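Local atomic coordinates of sialidase domain-containing protein (PDB entry 5HX0), a protein that is of unknown function but carries a BNR repeat-like, sialidase-type beta-propeller domain, consistent with a role in recognising or processing glycans. Residues A[98-103]-A[112-117]; A[259-264]-A[283-288]; A[323-328]-A[337-342]. All coordinates share one frame; numbering follows the deposited sequence. Where two conformers were deposited one is given.

Contact 1 (A[98-103]-A[112-117]); sequences LVSVKS and EPELIY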
ATOM      1  N   LEU A  98       1.172  -1.068   7.103  1.00  9.71           N
ATOM      2  CA  LEU A  98       2.130  -0.998   8.201  1.00  9.60           C
ATOM      3  C   LEU A  98       3.004   0.231   7.979  1.00 11.38           C
ATOM      4  O   LEU A  98       3.685   0.330   6.952  1.00  8.58           O
ATOM      5  CB  LEU A  98       2.965  -2.276   8.258  1.00  6.97           C
ATOM      6  CG  LEU A  98       2.212  -3.627   8.257  1.00 10.63           C
ATOM      7  CD1 LEU A  98       3.199  -4.798   8.494  1.00  5.98           C
ATOM      8  CD2 LEU A  98       1.071  -3.677   9.284  1.00  7.53           C
ATOM      9  N   VAL A  99       2.977   1.174   8.926  1.00  7.40           N
ATOM     10  CA  VAL A  99       3.721   2.424   8.793  1.00  8.70           C
ATOM     11  C   VAL A  99       4.515   2.680  10.070  1.00 10.99           C
ATOM     12  O   VAL A  99       4.337   2.006  11.087  1.00 10.14           O
ATOM     13  CB  VAL A  99       2.788   3.623   8.481  1.00  6.22           C
ATOM     14  CG1 VAL A  99       1.994   3.375   7.193  1.00  9.34           C
ATOM     15  CG2 VAL A  99       1.851   3.882   9.620  1.00  5.45           C
ATOM     16  N   SER A 100       5.383   3.694  10.024  1.00  9.47           N
ATOM     17  CA  SER A 100       6.198   4.031  11.186  1.00 12.34           C
ATOM     18  C   SER A 100       6.364   5.536  11.337  1.00  9.16           C
ATOM     19  O   SER A 100       6.313   6.287  10.356  1.00  9.49           O
ATOM     20  CB  SER A 100       7.606   3.400  11.102  1.00 12.89           C
ATOM     21  OG  SER A 100       8.311   3.967  10.011  1.00 12.48           O
ATOM     22  N   VAL A 101       6.603   5.963  12.584  1.00  8.18           N
ATOM     23  CA  VAL A 101       7.127   7.289  12.877  1.00  6.18           C
ATOM     24  C   VAL A 101       8.356   7.083  13.747  1.00  8.26           C
ATOM     25  O   VAL A 101       8.572   5.999  14.300  1.00 12.11           O
ATOM     26  CB  VAL A 101       6.103   8.234  13.566  1.00  4.80           C
ATOM     27  CG1 VAL A 101       4.966   8.628  12.571  1.00  4.66           C
ATOM     28  CG2 VAL A 101       5.523   7.582  14.815  1.00 10.34           C
ATOM     29  N   LYS A 102       9.189   8.131  13.835  1.00  6.49           N
ATOM     30  CA  LYS A 102      10.516   8.028  14.449  1.00 12.89           C
ATOM     31  C   LYS A 102      10.765   9.192  15.401  1.00 15.39           C
ATOM     32  O   LYS A 102      10.168  10.266  15.274  1.00 12.30           O
ATOM     33  CB  LYS A 102      11.626   8.008  13.376  1.00 12.62           C
ATOM     34  CG  LYS A 102      11.527   6.821  12.431  1.00 15.96           C
ATOM     35  CD  LYS A 102      12.528   6.930  11.264  1.00 18.20           C
ATOM     36  CE  LYS A 102      12.594   5.568  10.531  1.00 30.40           C
ATOM     37  NZ  LYS A 102      13.318   5.560   9.220  1.00 32.84           N
ATOM     38  N   SER A 103      11.684   8.972  16.347  1.00 10.57           N
ATOM     39  CA  SER A 103      11.987   9.953  17.386  1.00 11.09           C
ATOM     40  C   SER A 103      13.418   9.757  17.862  1.00 13.94           C
ATOM     41  O   SER A 103      13.936   8.640  17.860  1.00 12.59           O
ATOM     42  CB  SER A 103      11.023   9.816  18.582  1.00 12.78           C
ATOM     43  OG  SER A 103      11.347  10.736  19.626  1.00 16.81           O
ATOM     44  N   GLU A 112       5.082  12.733   9.380  1.00 12.51           N
ATOM     45  CA  GLU A 112       4.544  11.975   8.248  1.00 16.65           C
ATOM     46  C   GLU A 112       5.001  10.521   8.321  1.00 13.74           C
ATOM     47  O   GLU A 112       6.205  10.259   8.190  1.00 15.07           O
ATOM     48  CB  GLU A 112       5.001  12.604   6.924  1.00 18.52           C
ATOM     49  CG  GLU A 112       4.323  12.019   5.712  1.00 33.26           C
ATOM     50  CD  GLU A 112       2.846  12.393   5.647  1.00 42.53           C
ATOM     51  OE1 GLU A 112       2.452  13.425   6.248  1.00 45.88           O
ATOM     52  OE2 GLU A 112       2.080  11.652   4.995  1.00 37.58           O
ATOM     53  N   PRO A 113       4.104   9.553   8.527  1.00 12.31           N
ATOM     54  CA  PRO A 113       4.536   8.159   8.649  1.00  8.03           C
ATOM     55  C   PRO A 113       5.179   7.641   7.374  1.00 11.30           C
ATOM     56  O   PRO A 113       4.739   7.958   6.267  1.00 12.92           O
ATOM     57  CB  PRO A 113       3.239   7.411   8.956  1.00 11.53           C
ATOM     58  CG  PRO A 113       2.346   8.474   9.605  1.00 13.73           C
ATOM     59  CD  PRO A 113       2.669   9.715   8.842  1.00 13.84           C
ATOM     60  N   GLU A 114       6.241   6.855   7.534  1.00  8.26           N
ATOM     61  CA  GLU A 114       6.834   6.150   6.399  1.00  8.67           C
ATOM     62  C   GLU A 114       6.205   4.772   6.260  1.00 12.97           C
ATOM     63  O   GLU A 114       5.809   4.153   7.245  1.00 14.71           O
ATOM     64  CB  GLU A 114       8.343   5.986   6.573  1.00  9.16           C
ATOM     65  CG  GLU A 114       9.106   7.278   6.523  1.00 19.78           C
ATOM     66  CD  GLU A 114      10.574   7.034   6.725  1.00 27.19           C
ATOM     67  OE1 GLU A 114      11.006   6.854   7.886  1.00 18.78           O
ATOM     68  OE2 GLU A 114      11.286   6.983   5.707  1.00 28.40           O
ATOM     69  N   LEU A 115       6.152   4.274   5.031  1.00 11.56           N
ATOM     70  CA  LEU A 115       5.564   2.965   4.791  1.00 11.22           C
ATOM     71  C   LEU A 115       6.576   1.866   5.089  1.00 16.08           C
ATOM     72  O   LEU A 115       7.702   1.888   4.582  1.00 14.50           O
ATOM     73  CB  LEU A 115       5.083   2.848   3.347  1.00 13.45           C
ATOM     74  CG  LEU A 115       4.405   1.501   3.087  1.00 12.21           C
ATOM     75  CD1 LEU A 115       3.005   1.479   3.621  1.00 13.34           C
ATOM     76  CD2 LEU A 115       4.385   1.214   1.633  1.00 21.21           C
ATOM     77  N   ILE A 116       6.184   0.930   5.943  1.00 10.45           N
ATOM     78  CA  ILE A 116       6.916  -0.324   6.086  1.00  8.38           C
ATOM     79  C   ILE A 116       6.418  -1.350   5.077  1.00 13.09           C
ATOM     80  O   ILE A 116       7.207  -1.984   4.373  1.00 10.96           O
ATOM     81  CB  ILE A 116       6.804  -0.873   7.527  1.00  8.83           C
ATOM     82  CG1 ILE A 116       7.530   0.036   8.521  1.00 12.10           C
ATOM     83  CG2 ILE A 116       7.385  -2.307   7.589  1.00 10.96           C
ATOM     84  CD1 ILE A 116       7.242  -0.330  10.016  1.00 11.65           C
ATOM     85  N   TYR A 117       5.104  -1.509   4.961  1.00  9.15           N
ATOM     86  CA  TYR A 117       4.594  -2.559   4.090  1.00 10.67           C
ATOM     87  C   TYR A 117       3.129  -2.361   3.745  1.00 13.02           C
ATOM     88  O   TYR A 117       2.309  -2.072   4.623  1.00 11.22           O
ATOM     89  CB  TYR A 117       4.764  -3.914   4.757  1.00 10.93           C
ATOM     90  CG  TYR A 117       4.400  -5.086   3.863  1.00 13.24           C
ATOM     91  CD1 TYR A 117       5.144  -5.376   2.723  1.00 14.59           C
ATOM     92  CD2 TYR A 117       3.339  -5.924   4.194  1.00 11.67           C
ATOM     93  CE1 TYR A 117       4.816  -6.465   1.912  1.00 15.21           C
ATOM     94  CE2 TYR A 117       3.005  -7.018   3.400  1.00 10.68           C
ATOM     95  CZ  TYR A 117       3.750  -7.276   2.258  1.00 15.51           C
ATOM     96  OH  TYR A 117       3.413  -8.354   1.473  1.00 14.23           O
TER
HETATM   97  O   HOH W   1       9.215   6.596   9.984  1.00 13.56           O

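Contact 2 (A[259-264]-A[283-288]); sequences EKVSFN and AGLGDQ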
ATOM      1  N   GLU A 259     -10.008 -26.678  27.129  1.00 27.15           N
ATOM      2  CA  GLU A 259     -11.208 -27.148  26.437  1.00 30.92           C
ATOM      3  C   GLU A 259     -12.182 -26.015  26.157  1.00 24.42           C
ATOM      4  O   GLU A 259     -12.907 -26.063  25.158  1.00 27.12           O
ATOM      5  CB  GLU A 259     -11.915 -28.238  27.248  1.00 40.43           C
ATOM      6  CG  GLU A 259     -11.221 -29.585  27.224  1.00 57.12           C
ATOM      7  CD  GLU A 259     -11.043 -30.124  25.815  1.00 72.33           C
ATOM      8  OE1 GLU A 259     -11.946 -29.914  24.971  1.00 72.83           O
ATOM      9  OE2 GLU A 259      -9.994 -30.754  25.550  1.00 80.91           O
ATOM     10  N   LYS A 260     -12.232 -25.006  27.021  1.00 25.54           N
ATOM     11  CA  LYS A 260     -13.182 -23.912  26.841  1.00 30.61           C
ATOM     12  C   LYS A 260     -12.526 -22.554  26.662  1.00 26.28           C
ATOM     13  O   LYS A 260     -12.975 -21.770  25.832  1.00 27.70           O
ATOM     14  CB  LYS A 260     -14.150 -23.846  28.032  1.00 39.32           C
ATOM     15  CG  LYS A 260     -15.138 -24.998  28.056  1.00 51.38           C
ATOM     16  CD  LYS A 260     -16.126 -24.883  29.198  1.00 55.19           C
ATOM     17  CE  LYS A 260     -16.901 -26.184  29.364  1.00 64.79           C
ATOM     18  NZ  LYS A 260     -15.995 -27.355  29.601  1.00 65.07           N
ATOM     19  N   VAL A 261     -11.491 -22.251  27.433  1.00 22.99           N
ATOM     20  CA  VAL A 261     -10.877 -20.927  27.413  1.00 22.85           C
ATOM     21  C   VAL A 261      -9.971 -20.805  26.188  1.00 19.31           C
ATOM     22  O   VAL A 261      -9.204 -21.726  25.877  1.00 21.95           O
ATOM     23  CB  VAL A 261     -10.096 -20.696  28.714  1.00 19.63           C
ATOM     24  CG1 VAL A 261      -9.385 -19.365  28.695  1.00 15.79           C
ATOM     25  CG2 VAL A 261     -11.040 -20.799  29.938  1.00 17.92           C
ATOM     26  N   SER A 262     -10.051 -19.660  25.490  1.00 15.68           N
ATOM     27  CA  SER A 262      -9.172 -19.376  24.356  1.00 19.94           C
ATOM     28  C   SER A 262      -7.952 -18.587  24.821  1.00 21.24           C
ATOM     29  O   SER A 262      -8.041 -17.763  25.736  1.00 20.22           O
ATOM     30  CB  SER A 262      -9.884 -18.566  23.265  1.00 17.33           C
ATOM     31  OG  SER A 262     -10.892 -19.294  22.574  1.00 23.40           O
ATOM     32  N   PHE A 263      -6.822 -18.841  24.184  1.00 18.66           N
ATOM     33  CA  PHE A 263      -5.602 -18.067  24.376  1.00 16.55           C
ATOM     34  C   PHE A 263      -5.213 -17.537  23.006  1.00 17.55           C
ATOM     35  O   PHE A 263      -5.178 -18.304  22.039  1.00 17.08           O
ATOM     36  CB  PHE A 263      -4.493 -18.943  24.969  1.00 13.23           C
ATOM     37  CG  PHE A 263      -4.886 -19.586  26.259  1.00 13.59           C
ATOM     38  CD1 PHE A 263      -4.783 -18.885  27.449  1.00 17.01           C
ATOM     39  CD2 PHE A 263      -5.416 -20.867  26.272  1.00 18.95           C
ATOM     40  CE1 PHE A 263      -5.188 -19.474  28.661  1.00 21.52           C
ATOM     41  CE2 PHE A 263      -5.812 -21.456  27.451  1.00 18.21           C
ATOM     42  CZ  PHE A 263      -5.696 -20.758  28.652  1.00 25.22           C
ATOM     43  N   ASN A 264      -4.981 -16.227  22.903  1.00 13.68           N
ATOM     44  CA  ASN A 264      -4.650 -15.675  21.591  1.00 12.36           C
ATOM     45  C   ASN A 264      -3.402 -14.803  21.678  1.00 14.17           C
ATOM     46  O   ASN A 264      -2.284 -15.320  21.551  1.00 16.67           O
ATOM     47  CB  ASN A 264      -5.861 -14.931  20.967  1.00 17.56           C
ATOM     48  CG  ASN A 264      -6.640 -14.056  21.969  1.00 19.00           C
ATOM     49  OD1 ASN A 264      -6.094 -13.110  22.535  1.00 17.30           O
ATOM     50  ND2 ASN A 264      -7.930 -14.335  22.133  1.00 14.94           N
ATOM     51  N   ALA A 283      -9.875 -15.379  26.037  1.00 17.31           N
ATOM     52  CA  ALA A 283     -11.299 -15.198  25.778  1.00 18.24           C
ATOM     53  C   ALA A 283     -12.042 -16.281  26.547  1.00 24.14           C
ATOM     54  O   ALA A 283     -11.573 -17.421  26.628  1.00 22.03           O
ATOM     55  CB  ALA A 283     -11.631 -15.274  24.270  1.00 18.34           C
ATOM     56  N   GLY A 284     -13.172 -15.919  27.149  1.00 24.56           N
ATOM     57  CA  GLY A 284     -13.918 -16.875  27.947  1.00 27.28           C
ATOM     58  C   GLY A 284     -13.458 -17.001  29.381  1.00 27.08           C
ATOM     59  O   GLY A 284     -13.845 -17.957  30.059  1.00 26.23           O
ATOM     60  N   LEU A 285     -12.639 -16.077  29.869  1.00 19.02           N
ATOM     61  CA  LEU A 285     -12.177 -16.131  31.247  1.00 20.55           C
ATOM     62  C   LEU A 285     -12.237 -14.749  31.877  1.00 17.29           C
ATOM     63  O   LEU A 285     -11.384 -14.385  32.690  1.00 20.56           O
ATOM     64  CB  LEU A 285     -10.761 -16.708  31.341  1.00 20.31           C
ATOM     65  CG  LEU A 285     -10.286 -17.275  32.687  1.00 22.20           C
ATOM     66  CD1 LEU A 285     -11.202 -18.426  33.146  1.00 25.99           C
ATOM     67  CD2 LEU A 285      -8.849 -17.768  32.582  1.00 16.95           C
ATOM     68  N   GLY A 286     -13.251 -13.966  31.520  1.00 16.64           N
ATOM     69  CA  GLY A 286     -13.474 -12.682  32.169  1.00 16.56           C
ATOM     70  C   GLY A 286     -12.341 -11.699  32.012  1.00 19.61           C
ATOM     71  O   GLY A 286     -12.076 -10.918  32.936  1.00 16.78           O
ATOM     72  N   ASP A 287     -11.631 -11.748  30.877  1.00 17.46           N
ATOM     73  CA  ASP A 287     -10.464 -10.910  30.596  1.00 14.87           C
ATOM     74  C   ASP A 287      -9.317 -11.149  31.579  1.00 18.03           C
ATOM     75  O   ASP A 287      -8.470 -10.266  31.789  1.00 16.61           O
ATOM     76  CB  ASP A 287     -10.832  -9.418  30.565  1.00 14.52           C
ATOM     77  CG  ASP A 287      -9.766  -8.565  29.852  1.00 23.38           C
ATOM     78  OD1 ASP A 287      -9.062  -9.106  28.979  1.00 20.45           O
ATOM     79  OD2 ASP A 287      -9.615  -7.367  30.167  1.00 24.36           O
ATOM     80  N   GLN A 288      -9.262 -12.327  32.191  0.53 15.51           N
ATOM     81  CA  GLN A 288      -8.166 -12.629  33.097  0.53 19.30           C
ATOM     82  C   GLN A 288      -6.864 -12.774  32.315  0.53 19.96           C
ATOM     83  O   GLN A 288      -6.789 -13.551  31.359  0.53 16.26           O
ATOM     84  CB  GLN A 288      -8.466 -13.911  33.868  0.53 21.42           C
ATOM     85  CG  GLN A 288      -7.387 -14.315  34.826  0.53 20.76           C
ATOM     86  CD  GLN A 288      -7.385 -13.490  36.089  0.53 22.73           C
ATOM     87  OE1 GLN A 288      -6.368 -13.395  36.762  0.53 25.79           O
ATOM     88  NE2 GLN A 288      -8.527 -12.894  36.423  0.53 17.58           N
TER

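Contact 3 (A[323-328]-A[337-342]); sequences RVLLSY and IRARIL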
ATOM      1  N   ARG A 323      14.555  -6.301  36.599  1.00 17.72           N
ATOM      2  CA  ARG A 323      13.114  -6.388  36.808  1.00 18.63           C
ATOM      3  C   ARG A 323      12.414  -6.243  35.451  1.00 19.39           C
ATOM      4  O   ARG A 323      13.027  -5.867  34.452  1.00 15.27           O
ATOM      5  CB  ARG A 323      12.644  -5.324  37.809  1.00 22.39           C
ATOM      6  CG  ARG A 323      13.243  -5.488  39.214  1.00 18.61           C
ATOM      7  CD  ARG A 323      12.629  -4.493  40.168  1.00 22.57           C
ATOM      8  NE  ARG A 323      12.869  -3.123  39.731  1.00 24.17           N
ATOM      9  CZ  ARG A 323      12.155  -2.073  40.141  1.00 20.93           C
ATOM     10  NH1 ARG A 323      11.136  -2.236  40.982  1.00 21.59           N
ATOM     11  NH2 ARG A 323      12.448  -0.870  39.687  1.00 22.52           N
ATOM     12  N   VAL A 324      11.116  -6.556  35.415  1.00 17.02           N
ATOM     13  CA  VAL A 324      10.385  -6.694  34.158  1.00 14.41           C
ATOM     14  C   VAL A 324       9.153  -5.799  34.199  1.00 15.50           C
ATOM     15  O   VAL A 324       8.288  -5.969  35.069  1.00 15.44           O
ATOM     16  CB  VAL A 324       9.974  -8.155  33.895  1.00 16.96           C
ATOM     17  CG1 VAL A 324       9.194  -8.267  32.578  1.00 13.17           C
ATOM     18  CG2 VAL A 324      11.212  -9.058  33.881  1.00 18.52           C
ATOM     19  N   LEU A 325       9.080  -4.843  33.266  1.00 12.10           N
ATOM     20  CA  LEU A 325       7.895  -4.008  33.118  1.00 14.49           C
ATOM     21  C   LEU A 325       6.871  -4.747  32.263  1.00 12.49           C
ATOM     22  O   LEU A 325       7.125  -5.019  31.087  1.00 15.26           O
ATOM     23  CB  LEU A 325       8.238  -2.661  32.484  1.00 12.68           C
ATOM     24  CG  LEU A 325       7.021  -1.742  32.264  1.00 13.55           C
ATOM     25  CD1 LEU A 325       6.431  -1.306  33.602  1.00 13.25           C
ATOM     26  CD2 LEU A 325       7.442  -0.533  31.424  1.00 17.18           C
ATOM     27  N   LEU A 326       5.726  -5.086  32.857  1.00 14.10           N
ATOM     28  CA  LEU A 326       4.624  -5.751  32.162  1.00 11.90           C
ATOM     29  C   LEU A 326       3.536  -4.714  31.939  1.00 17.31           C
ATOM     30  O   LEU A 326       2.919  -4.264  32.900  1.00 10.91           O
ATOM     31  CB  LEU A 326       4.092  -6.922  32.995  1.00 14.44           C
ATOM     32  CG  LEU A 326       3.037  -7.824  32.350  1.00 15.30           C
ATOM     33  CD1 LEU A 326       3.644  -8.648  31.223  1.00 12.58           C
ATOM     34  CD2 LEU A 326       2.427  -8.733  33.416  1.00 19.24           C
ATOM     35  N   SER A 327       3.303  -4.316  30.689  0.65  9.93           N
ATOM     36  CA  SER A 327       2.259  -3.335  30.424  0.65 13.90           C
ATOM     37  C   SER A 327       1.097  -3.992  29.688  0.65 14.72           C
ATOM     38  O   SER A 327       1.278  -4.973  28.956  0.65 14.04           O
ATOM     39  CB  SER A 327       2.802  -2.152  29.617  0.65 11.78           C
ATOM     40  OG  SER A 327       3.383  -2.590  28.414  0.65 12.51           O
ATOM     41  N   TYR A 328      -0.099  -3.440  29.884  1.00 12.36           N
ATOM     42  CA  TYR A 328      -1.306  -4.011  29.292  1.00 14.25           C
ATOM     43  C   TYR A 328      -2.398  -2.963  29.159  1.00 13.30           C
ATOM     44  O   TYR A 328      -2.427  -1.969  29.884  1.00 12.57           O
ATOM     45  CB  TYR A 328      -1.844  -5.187  30.112  1.00 12.16           C
ATOM     46  CG  TYR A 328      -1.802  -4.971  31.609  1.00 11.53           C
ATOM     47  CD1 TYR A 328      -0.644  -5.246  32.327  1.00 17.40           C
ATOM     48  CD2 TYR A 328      -2.922  -4.544  32.303  1.00 10.49           C
ATOM     49  CE1 TYR A 328      -0.586  -5.070  33.697  1.00 14.04           C
ATOM     50  CE2 TYR A 328      -2.874  -4.360  33.703  1.00 14.78           C
ATOM     51  CZ  TYR A 328      -1.701  -4.632  34.379  1.00 14.79           C
ATOM     52  OH  TYR A 328      -1.602  -4.473  35.751  1.00 19.82           O
ATOM     53  N   ILE A 337      -4.706   2.355  30.374  1.00 12.74           N
ATOM     54  CA  ILE A 337      -3.452   1.624  30.222  1.00 15.93           C
ATOM     55  C   ILE A 337      -2.884   1.420  31.609  1.00 12.89           C
ATOM     56  O   ILE A 337      -2.852   2.365  32.400  1.00 15.30           O
ATOM     57  CB  ILE A 337      -2.417   2.390  29.363  1.00 13.47           C
ATOM     58  CG1 ILE A 337      -3.012   2.932  28.043  1.00 15.27           C
ATOM     59  CG2 ILE A 337      -1.130   1.546  29.162  1.00 13.38           C
ATOM     60  CD1 ILE A 337      -3.452   1.875  27.015  1.00 15.35           C
ATOM     61  N   ARG A 338      -2.390   0.212  31.892  1.00 12.59           N
ATOM     62  CA  ARG A 338      -1.816  -0.095  33.202  1.00 14.07           C
ATOM     63  C   ARG A 338      -0.547  -0.935  33.043  1.00 17.44           C
ATOM     64  O   ARG A 338      -0.210  -1.401  31.950  1.00 13.70           O
ATOM     65  CB  ARG A 338      -2.856  -0.812  34.087  1.00 15.09           C
ATOM     66  CG  ARG A 338      -4.110   0.052  34.302  1.00 13.24           C
ATOM     67  CD  ARG A 338      -5.170  -0.594  35.174  1.00 21.61           C
ATOM     68  NE  ARG A 338      -6.275   0.356  35.338  1.00 17.12           N
ATOM     69  CZ  ARG A 338      -7.031   0.448  36.426  1.00 28.04           C
ATOM     70  NH1 ARG A 338      -6.818  -0.356  37.462  1.00 26.37           N
ATOM     71  NH2 ARG A 338      -7.998   1.353  36.476  1.00 16.50           N
ATOM     72  N   ALA A 339       0.153  -1.144  34.158  1.00 14.00           N
ATOM     73  CA  ALA A 339       1.379  -1.924  34.140  1.00 18.33           C
ATOM     74  C   ALA A 339       1.726  -2.358  35.556  1.00 18.73           C
ATOM     75  O   ALA A 339       1.188  -1.836  36.536  1.00 16.68           O
ATOM     76  CB  ALA A 339       2.541  -1.123  33.528  1.00 14.14           C
ATOM     77  N   ARG A 340       2.643  -3.327  35.651  1.00 14.97           N
ATOM     78  CA  ARG A 340       3.243  -3.659  36.934  1.00 16.41           C
ATOM     79  C   ARG A 340       4.670  -4.134  36.693  1.00 15.21           C
ATOM     80  O   ARG A 340       4.998  -4.619  35.614  1.00 17.51           O
ATOM     81  CB  ARG A 340       2.415  -4.714  37.697  1.00 21.38           C
ATOM     82  CG  ARG A 340       2.042  -5.963  36.915  1.00 23.77           C
ATOM     83  CD  ARG A 340       1.011  -6.827  37.695  1.00 21.55           C
ATOM     84  NE  ARG A 340      -0.328  -6.231  37.718  1.00 23.27           N
ATOM     85  CZ  ARG A 340      -1.270  -6.531  38.610  1.00 29.50           C
ATOM     86  NH1 ARG A 340      -1.024  -7.424  39.571  1.00 27.21           N
ATOM     87  NH2 ARG A 340      -2.454  -5.933  38.559  1.00 20.85           N
ATOM     88  N   ILE A 341       5.529  -3.967  37.693  1.00 13.18           N
ATOM     89  CA  ILE A 341       6.934  -4.319  37.555  1.00 17.84           C
ATOM     90  C   ILE A 341       7.172  -5.611  38.316  1.00 16.17           C
ATOM     91  O   ILE A 341       6.994  -5.657  39.537  1.00 17.48           O
ATOM     92  CB  ILE A 341       7.850  -3.196  38.067  1.00 18.28           C
ATOM     93  CG1 ILE A 341       7.665  -1.930  37.224  1.00 17.97           C
ATOM     94  CG2 ILE A 341       9.310  -3.672  38.076  1.00 15.02           C
ATOM     95  CD1 ILE A 341       8.555  -0.767  37.689  1.00 21.97           C
ATOM     96  N   LEU A 342       7.569  -6.655  37.598  1.00 14.98           N
ATOM     97  CA  LEU A 342       7.787  -7.968  38.183  1.00 18.35           C
ATOM     98  C   LEU A 342       9.254  -8.138  38.556  1.00 20.04           C
ATOM     99  O   LEU A 342      10.131  -7.438  38.042  1.00 18.38           O
ATOM    100  CB  LEU A 342       7.364  -9.055  37.195  1.00 13.57           C
ATOM    101  CG  LEU A 342       5.969  -8.916  36.572  1.00 14.39           C
ATOM    102  CD1 LEU A 342       5.671 -10.137  35.720  1.00 20.01           C
ATOM    103  CD2 LEU A 342       4.908  -8.736  37.666  1.00 16.92           C
TER

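Contact 1 (A[98-103]-A[112-117])
Lys102 and Glu114 meet with their side chains at about a right angle, and NZ of Lys102 closes a salt bridge of 3.0 Å on OE1 of Glu114, which receives it on its syn lone pair. Both chains are extended beyond CG, which lets the two charged ends meet above the face of the sheet that carries Ser100 and Glu114. A water also donates to Glu114 OE1 and lies 2.8 Å from Ser100 OG. The serine hydroxyl stands between its backbone N and carbonyl carbon (chi1 65°), on the same face of the sheet as Glu114, and the water thus joins the two side chains.

On the other face Val99 lies alongside Pro113, both pointing the same way, with CB of Val99 3.8 Å from CB of Pro113. Leu115 instead crosses Val99 at roughly a right angle and rests its CD1 3.6 Å from the carbonyl O of Leu98. Val101 runs beside the proline ring, its CG1 touching Pro113 CG.

Ile116 and Tyr117 together face Leu98 in a classic beta bulge. Leu98 O accepts from Ile116 N at 2.8 Å and from Tyr117 N at 3.1 Å, both donors coming from the same face of the carbonyl plane. Ile116, the extra residue of the bulge, has its side chain directed toward the partner strand, where its CD1 reaches Ser100 CB at 3.9 Å, while Leu98 and Tyr117 lie side by side.

The pair forms the outer hairpin of a four-stranded antiparallel sheet, in which strand 71-79 flanks 97-103 on its other edge and receives Val99 on Phe75. Leu98 and Tyr117 pack against strand 123-131, Val101 and Pro113 against strand 42-51, and Leu115 touches Leu115 of the second subunit.

Contact 2 (A[259-264]-A[283-288])
Val261 and Leu285 form the apolar contact between these two segments, their side chains crossing obliquely. CG2 of Val261 meets CD1 of Leu285 at 4.0 Å, and its other methyl, CG1, lies 3.6 Å from the carbonyl O of Ala283. With CG1 opposite the backbone N (chi1 177°), the valine directs both branches at the turning chain.

The closest part of the contact is a single antiparallel bridge between Ser262 and Ala283. Ser262 N donates to Ala283 O over 2.9 Å, and the return bond from Ala283 N to Ser262 O measures 3.0 Å. The second is less regular, its donor standing above the carbonyl plane and away from either lone pair. Beside the bridge, CB of Ser262 and CB of Ala283 touch at 3.9 Å, and the serine hydroxyl bonds onward to Thr235 N in strand 234-242 of the preceding sheet.

The outer side is looser: Ala283, although in the bridge, and Gly284 are both exposed. Gly284 has a positive phi (85°), which turns the chain toward Leu285, and only after Leu285 do the segments part. A type I' turn from Leu285 to Gln288, closed by Gln288 N on Leu285 O at 3.0 Å, carries Gly286 and Asp287 away from 259-264. Asp287 is tied instead to His312 and His332, and Leu285 also packs on Trp304.

This is the end of an outer hairpin in a four-stranded antiparallel sheet, where strand 262-270 begins and strand 276-283 gives way to the turn into 288-294, as in the up-and-down blades of a sialidase-like beta-propeller.

Contact 3 (A[323-328]-A[337-342])
Strands 324-328 and 337-342 run antiparallel at 158° between their short axes, 4.6 Å apart at closest approach, and are joined by six backbone hydrogen bonds in unbroken register from Val324-Leu342 to Tyr328-Arg338.

The aromatic ring of Tyr328 lies across the partner strand. Its CG stands between the backbone N and the carbonyl carbon (chi1 42°), which lays the ring over the backbone: Arg338 O sits 3.8 Å above the ring plane, over its centre, and CE2 comes within 3.6 Å of Arg338 CB. At the far end of the ring, OH accepts a hydrogen bond of 2.9 Å from Arg340 NE. The N-H points nearly straight at the hydroxyl, and the oxygen lies in the guanidinium plane, at its edge; ring and guanidinium planes are turned 45° apart. Arg340 reaches this position through a bend at chi3. Glu354 gathers the polar ends, taking a hydrogen bond with Tyr328 OH and salt bridges with both Arg338 and Arg340, so the two arginines share a carboxylate that would partly offset their charge.

On the opposite face Leu325 CD1 spans two neighbours, 3.9 Å from Ile341 CG1 and equally far from Ala339 CB. Ala339 sits tightly in the pairing, its CB 3.2 Å from Leu326 O. At the strand end the guanidinium of Arg323 lies with one face on Ile341 CG2, 3.7 Å from NH1, while its NE is paired with Asp321.

These are the two central strands of a four-stranded antiparallel sheet, between 314-318 and 354-358. Leu325 and Ile337 pack on strand 378-385 of the next sheet, consistent with neighbouring blades of a beta-propeller, in which four-stranded meanders pack face to face round a central axis.

The three contacts follow one another along the chain and belong to three different four-stranded antiparallel sheets, consistent with separate blades of the propeller. Contacts 1 and 2 lie on opposite sides of the chain's centre, their own centres 33 Å apart. Contacts 2 and 3 are nearer neighbours, with centres 21 Å and nearest atoms about 8 Å apart, and both belong to the BNR repeat-like domain; contact 3 is the most buried of the three. Contact 1 alone meets the second subunit. No active site is established, but a tetraethylene glycol, probably from the crystallisation liquor, lies about 4 Å from the Asn264 side chain in contact 2.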